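Local structure of transcobalamin-1 (Homo sapiens, 4KKI) at residues Glu234-Met248 with Gln267-Phe281. The protein carries vitamin B12, holding it with femtomolar affinity and shielding it from stomach acid. Numbering follows the deposited sequence.
Sequences ENGLIGNTFSTGEAM and QTLNTVLTEISQGAF
The backbones of Gly236 and Thr268 come within 4.2 Å between CA atoms, where the loop 234-240 runs against helix 267-277; the axes of the short segments 244-248 and 267-277 run roughly antiparallel, at 153° and 11.2 Å at closest approach. Side chains of the helix reach three successive loop carbonyls. Gln267, with CG anti to its backbone N (chi1 -177°) and an extended chain, brings NE2 to Glu234 O at 3.0 Å, a bent bond. Thr271 OG1 is modelled very close to Asn235 O, so that bond's exact length is doubtful, and Thr268 OG1 donates to Gly236 O at 2.6 Å, tilted from that carbonyl plane. With a leucine in place of Gln267, Glu234 O would probably lose its side-chain donor and this end of the loop would be held less firmly. Further along, Thr241 OG1 donates to Glu275 OE2 at 2.8 Å, nearly along the carboxylate C-O axis, while Thr241 CG2 lies 3.6 Å from Phe281 CZ. Phe242 turns its edge to the face of Phe281, offset, with planes at 74° and centroids 5.7 Å apart. Thr244 CG2 meets Thr268 CG2 at 3.5 Å and also touches Val272 CG2, and Met248 SD touches Thr268 CG2. Within the alpha6-alpha6 barrel, Phe281 also packs on helix 37-45 and Phe242 on helix 284-294; Asn240 ND2 hydrogen-bonds cyanocobalamin, whose pocket includes Phe242 and Ser243, and Ser243 touches helix 185-203.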
loop_
_atom_site.group_PDB
_atom_site.type_symbol
_atom_site.label_atom_id
_atom_site.label_comp_id
_atom_site.label_asym_id
_atom_site.label_seq_id
_atom_site.Cartn_x
_atom_site.Cartn_y
_atom_site.Cartn_z
ATOM N N GLU A 234 12.757 14.312 -9.684
ATOM C CA GLU A 234 13.109 15.722 -9.786
ATOM C C GLU A 234 11.978 16.624 -9.301
ATOM O O GLU A 234 12.220 17.707 -8.763
ATOM C CB GLU A 234 13.477 16.066 -11.232
ATOM C CG GLU A 234 14.157 17.413 -11.404
ATOM C CD GLU A 234 14.572 17.679 -12.839
ATOM O OE1 GLU A 234 13.968 17.085 -13.757
ATOM O OE2 GLU A 234 15.508 18.480 -13.048
ATOM N N ASN A 235 10.743 16.168 -9.487
ATOM C CA ASN A 235 9.566 16.946 -9.105
ATOM C C ASN A 235 9.165 16.790 -7.635
ATOM O O ASN A 235 8.168 17.360 -7.195
ATOM C CB ASN A 235 8.379 16.609 -10.014
ATOM C CG ASN A 235 8.030 15.130 -10.000
ATOM O OD1 ASN A 235 8.569 14.357 -9.206
ATOM N ND2 ASN A 235 7.118 14.731 -10.879
ATOM N N GLY A 236 9.937 16.012 -6.883
ATOM C CA GLY A 236 9.694 15.863 -5.459
ATOM C C GLY A 236 9.014 14.559 -5.088
ATOM O O GLY A 236 8.981 14.180 -3.916
ATOM N N LEU A 237 8.461 13.877 -6.085
ATOM C CA LEU A 237 7.856 12.570 -5.866
ATOM C C LEU A 237 8.919 11.576 -5.421
ATOM O O LEU A 237 10.070 11.643 -5.856
ATOM C CB LEU A 237 7.158 12.070 -7.134
ATOM C CG LEU A 237 5.907 12.835 -7.573
ATOM C CD1 LEU A 237 5.242 12.146 -8.759
ATOM C CD2 LEU A 237 4.929 12.976 -6.414
ATOM N N ILE A 238 8.530 10.662 -4.539
ATOM C CA ILE A 238 9.454 9.667 -4.015
ATOM C C ILE A 238 8.976 8.280 -4.419
ATOM O O ILE A 238 8.006 7.756 -3.864
ATOM C CB ILE A 238 9.568 9.765 -2.487
ATOM C CG1 ILE A 238 9.812 11.216 -2.068
ATOM C CG2 ILE A 238 10.680 8.866 -1.983
ATOM C CD1 ILE A 238 9.695 11.448 -0.579
ATOM N N GLY A 239 9.665 7.690 -5.389
ATOM C CA GLY A 239 9.173 6.504 -6.066
ATOM C C GLY A 239 8.268 6.964 -7.192
ATOM O O GLY A 239 8.724 7.598 -8.141
ATOM N N ASN A 240 6.982 6.651 -7.086
ATOM C CA ASN A 240 5.995 7.221 -7.994
ATOM C C ASN A 240 4.939 8.001 -7.217
ATOM O O ASN A 240 5.094 8.243 -6.021
ATOM C CB ASN A 240 5.352 6.148 -8.880
ATOM C CG ASN A 240 4.656 5.057 -8.081
ATOM O OD1 ASN A 240 4.310 5.241 -6.914
ATOM N ND2 ASN A 240 4.446 3.911 -8.717
ATOM N N THR A 241 3.867 8.379 -7.903
ATOM C CA THR A 241 2.794 9.160 -7.302
ATOM C C THR A 241 2.148 8.436 -6.125
ATOM O O THR A 241 1.761 9.053 -5.133
ATOM C CB THR A 241 1.700 9.470 -8.343
ATOM O OG1 THR A 241 2.266 10.230 -9.416
ATOM C CG2 THR A 241 0.556 10.258 -7.718
ATOM N N PHE A 242 2.049 7.118 -6.237
ATOM C CA PHE A 242 1.275 6.335 -5.285
ATOM C C PHE A 242 2.119 5.720 -4.169
ATOM O O PHE A 242 1.598 5.002 -3.318
ATOM C CB PHE A 242 0.474 5.262 -6.024
ATOM C CG PHE A 242 -0.360 5.808 -7.148
ATOM C CD1 PHE A 242 -1.498 6.553 -6.884
ATOM C CD2 PHE A 242 0.001 5.588 -8.469
ATOM C CE1 PHE A 242 -2.268 7.064 -7.914
ATOM C CE2 PHE A 242 -0.765 6.093 -9.505
ATOM C CZ PHE A 242 -1.902 6.832 -9.228
ATOM N N SER A 243 3.416 6.011 -4.170
ATOM C CA SER A 243 4.291 5.576 -3.084
ATOM C C SER A 243 4.761 6.771 -2.263
ATOM O O SER A 243 5.378 6.611 -1.213
ATOM C CB SER A 243 5.501 4.815 -3.629
ATOM O OG SER A 243 6.324 5.658 -4.420
ATOM N N THR A 244 4.459 7.970 -2.746
ATOM C CA THR A 244 4.960 9.192 -2.127
ATOM C C THR A 244 4.362 9.458 -0.746
ATOM O O THR A 244 5.069 9.867 0.178
ATOM C CB THR A 244 4.713 10.406 -3.032
ATOM O OG1 THR A 244 5.440 10.240 -4.257
ATOM C CG2 THR A 244 5.173 11.679 -2.353
ATOM N N GLY A 245 3.062 9.216 -0.609
ATOM C CA GLY A 245 2.350 9.494 0.627
ATOM C C GLY A 245 2.926 8.770 1.828
ATOM O O GLY A 245 3.186 9.378 2.865
ATOM N N GLU A 246 3.137 7.468 1.686
ATOM C CA GLU A 246 3.686 6.679 2.778
ATOM C C GLU A 246 5.199 6.851 2.890
ATOM O O GLU A 246 5.774 6.650 3.958
ATOM C CB GLU A 246 3.274 5.211 2.647
ATOM C CG GLU A 246 1.759 5.022 2.714
ATOM C CD GLU A 246 1.328 3.568 2.801
ATOM O OE1 GLU A 246 2.014 2.698 2.225
ATOM O OE2 GLU A 246 0.296 3.298 3.454
ATOM N N ALA A 247 5.841 7.252 1.796
ATOM C CA ALA A 247 7.257 7.596 1.855
ATOM C C ALA A 247 7.448 8.832 2.732
ATOM O O ALA A 247 8.388 8.898 3.523
ATOM C CB ALA A 247 7.822 7.826 0.461
ATOM N N MET A 248 6.544 9.800 2.592
ATOM C CA MET A 248 6.556 10.996 3.432
ATOM C C MET A 248 6.423 10.637 4.913
ATOM O O MET A 248 7.135 11.187 5.752
ATOM C CB MET A 248 5.447 11.974 3.023
ATOM C CG MET A 248 5.610 12.587 1.633
ATOM S SD MET A 248 4.212 13.624 1.141
ATOM C CE MET A 248 4.332 14.955 2.334
ATOM N N GLN A 267 8.153 20.903 -1.526
ATOM C CA GLN A 267 8.091 20.616 -2.957
ATOM C C GLN A 267 7.333 19.317 -3.203
ATOM O O GLN A 267 6.462 19.251 -4.071
ATOM C CB GLN A 267 9.493 20.523 -3.561
ATOM C CG GLN A 267 9.491 20.286 -5.065
ATOM C CD GLN A 267 10.752 19.602 -5.556
ATOM O OE1 GLN A 267 11.531 19.066 -4.766
ATOM N NE2 GLN A 267 10.958 19.612 -6.868
ATOM N N THR A 268 7.671 18.290 -2.429
ATOM C CA THR A 268 6.984 17.005 -2.497
ATOM C C THR A 268 5.487 17.180 -2.253
ATOM O O THR A 268 4.661 16.666 -3.007
ATOM C CB THR A 268 7.552 16.009 -1.466
ATOM O OG1 THR A 268 8.907 15.685 -1.804
ATOM C CG2 THR A 268 6.728 14.735 -1.442
ATOM N N LEU A 269 5.151 17.920 -1.201
ATOM C CA LEU A 269 3.762 18.213 -0.866
ATOM C C LEU A 269 3.039 18.934 -2.005
ATOM O O LEU A 269 1.926 18.556 -2.377
ATOM C CB LEU A 269 3.698 19.052 0.415
ATOM C CG LEU A 269 2.331 19.581 0.851
ATOM C CD1 LEU A 269 1.379 18.436 1.152
ATOM C CD2 LEU A 269 2.478 20.488 2.061
ATOM N N ASN A 270 3.677 19.964 -2.556
ATOM C CA ASN A 270 3.093 20.744 -3.645
ATOM C C ASN A 270 2.810 19.913 -4.893
ATOM O O ASN A 270 1.747 20.035 -5.504
ATOM C CB ASN A 270 3.989 21.936 -4.003
ATOM C CG ASN A 270 4.028 22.986 -2.910
ATOM O OD1 ASN A 270 3.131 23.059 -2.070
ATOM N ND2 ASN A 270 5.068 23.812 -2.919
ATOM N N THR A 271 3.767 19.072 -5.265
ATOM C CA THR A 271 3.607 18.189 -6.414
ATOM C C THR A 271 2.443 17.222 -6.207
ATOM O O THR A 271 1.648 16.989 -7.118
ATOM C CB THR A 271 4.899 17.403 -6.693
ATOM O OG1 THR A 271 5.951 18.322 -7.018
ATOM C CG2 THR A 271 4.705 16.437 -7.848
ATOM N N VAL A 272 2.337 16.672 -5.001
ATOM C CA VAL A 272 1.233 15.776 -4.672
ATOM C C VAL A 272 -0.112 16.497 -4.783
ATOM O O VAL A 272 -1.060 15.966 -5.365
ATOM C CB VAL A 272 1.399 15.157 -3.269
ATOM C CG1 VAL A 272 0.146 14.385 -2.867
ATOM C CG2 VAL A 272 2.620 14.250 -3.237
ATOM N N LEU A 273 -0.186 17.712 -4.242
ATOM C CA LEU A 273 -1.413 18.504 -4.309
ATOM C C LEU A 273 -1.820 18.769 -5.757
ATOM O O LEU A 273 -3.006 18.778 -6.090
ATOM C CB LEU A 273 -1.253 19.828 -3.553
ATOM C CG LEU A 273 -1.115 19.738 -2.031
ATOM C CD1 LEU A 273 -0.842 21.112 -1.431
ATOM C CD2 LEU A 273 -2.359 19.118 -1.408
ATOM N N THR A 274 -0.828 18.978 -6.615
ATOM C CA THR A 274 -1.078 19.172 -8.037
ATOM C C THR A 274 -1.679 17.910 -8.642
ATOM O O THR A 274 -2.615 17.980 -9.440
ATOM C CB THR A 274 0.213 19.523 -8.788
ATOM O OG1 THR A 274 0.759 20.734 -8.254
ATOM C CG2 THR A 274 -0.069 19.708 -10.270
ATOM N N GLU A 275 -1.138 16.759 -8.252
ATOM C CA GLU A 275 -1.637 15.474 -8.729
ATOM C C GLU A 275 -3.096 15.262 -8.337
ATOM O O GLU A 275 -3.895 14.785 -9.141
ATOM C CB GLU A 275 -0.783 14.328 -8.178
ATOM C CG GLU A 275 0.679 14.365 -8.596
ATOM C CD GLU A 275 0.902 13.873 -10.013
ATOM O OE1 GLU A 275 0.428 14.533 -10.962
ATOM O OE2 GLU A 275 1.555 12.821 -10.175
ATOM N N ILE A 276 -3.432 15.615 -7.099
ATOM C CA ILE A 276 -4.796 15.477 -6.596
ATOM C C ILE A 276 -5.788 16.264 -7.446
ATOM O O ILE A 276 -6.843 15.750 -7.822
ATOM C CB ILE A 276 -4.912 15.950 -5.133
ATOM C CG1 ILE A 276 -4.015 15.108 -4.226
ATOM C CG2 ILE A 276 -6.358 15.879 -4.659
ATOM C CD1 ILE A 276 -4.012 15.564 -2.784
ATOM N N SER A 277 -5.438 17.508 -7.754
ATOM C CA SER A 277 -6.308 18.376 -8.536
ATOM C C SER A 277 -6.498 17.835 -9.948
ATOM O O SER A 277 -7.508 18.103 -10.596
ATOM C CB SER A 277 -5.744 19.797 -8.585
ATOM O OG SER A 277 -4.477 19.815 -9.216
ATOM N N GLN A 278 -5.523 17.064 -10.417
ATOM C CA GLN A 278 -5.596 16.466 -11.745
ATOM C C GLN A 278 -6.312 15.119 -11.724
ATOM O O GLN A 278 -6.451 14.467 -12.757
ATOM C CB GLN A 278 -4.197 16.322 -12.340
ATOM C CG GLN A 278 -3.506 17.649 -12.585
ATOM C CD GLN A 278 -2.047 17.487 -12.950
ATOM O OE1 GLN A 278 -1.462 16.421 -12.757
ATOM N NE2 GLN A 278 -1.448 18.547 -13.480
ATOM N N GLY A 279 -6.768 14.711 -10.543
ATOM C CA GLY A 279 -7.531 13.483 -10.400
ATOM C C GLY A 279 -6.681 12.226 -10.372
ATOM O O GLY A 279 -7.155 11.145 -10.715
ATOM N N ALA A 280 -5.425 12.363 -9.957
ATOM C CA ALA A 280 -4.509 11.226 -9.921
ATOM C C ALA A 280 -4.891 10.217 -8.843
ATOM O O ALA A 280 -4.520 9.046 -8.919
ATOM C CB ALA A 280 -3.081 11.702 -9.718
ATOM N N PHE A 281 -5.635 10.673 -7.842
ATOM C CA PHE A 281 -5.998 9.822 -6.716
ATOM C C PHE A 281 -7.473 9.430 -6.724
ATOM O O PHE A 281 -8.136 9.448 -5.687
ATOM C CB PHE A 281 -5.631 10.504 -5.398
ATOM C CG PHE A 281 -4.154 10.657 -5.192
ATOM C CD1 PHE A 281 -3.423 9.661 -4.568
ATOM C CD2 PHE A 281 -3.493 11.793 -5.630
ATOM C CE1 PHE A 281 -2.061 9.795 -4.382
ATOM C CE2 PHE A 281 -2.131 11.933 -5.444
ATOM C CZ PHE A 281 -1.414 10.932 -4.820
#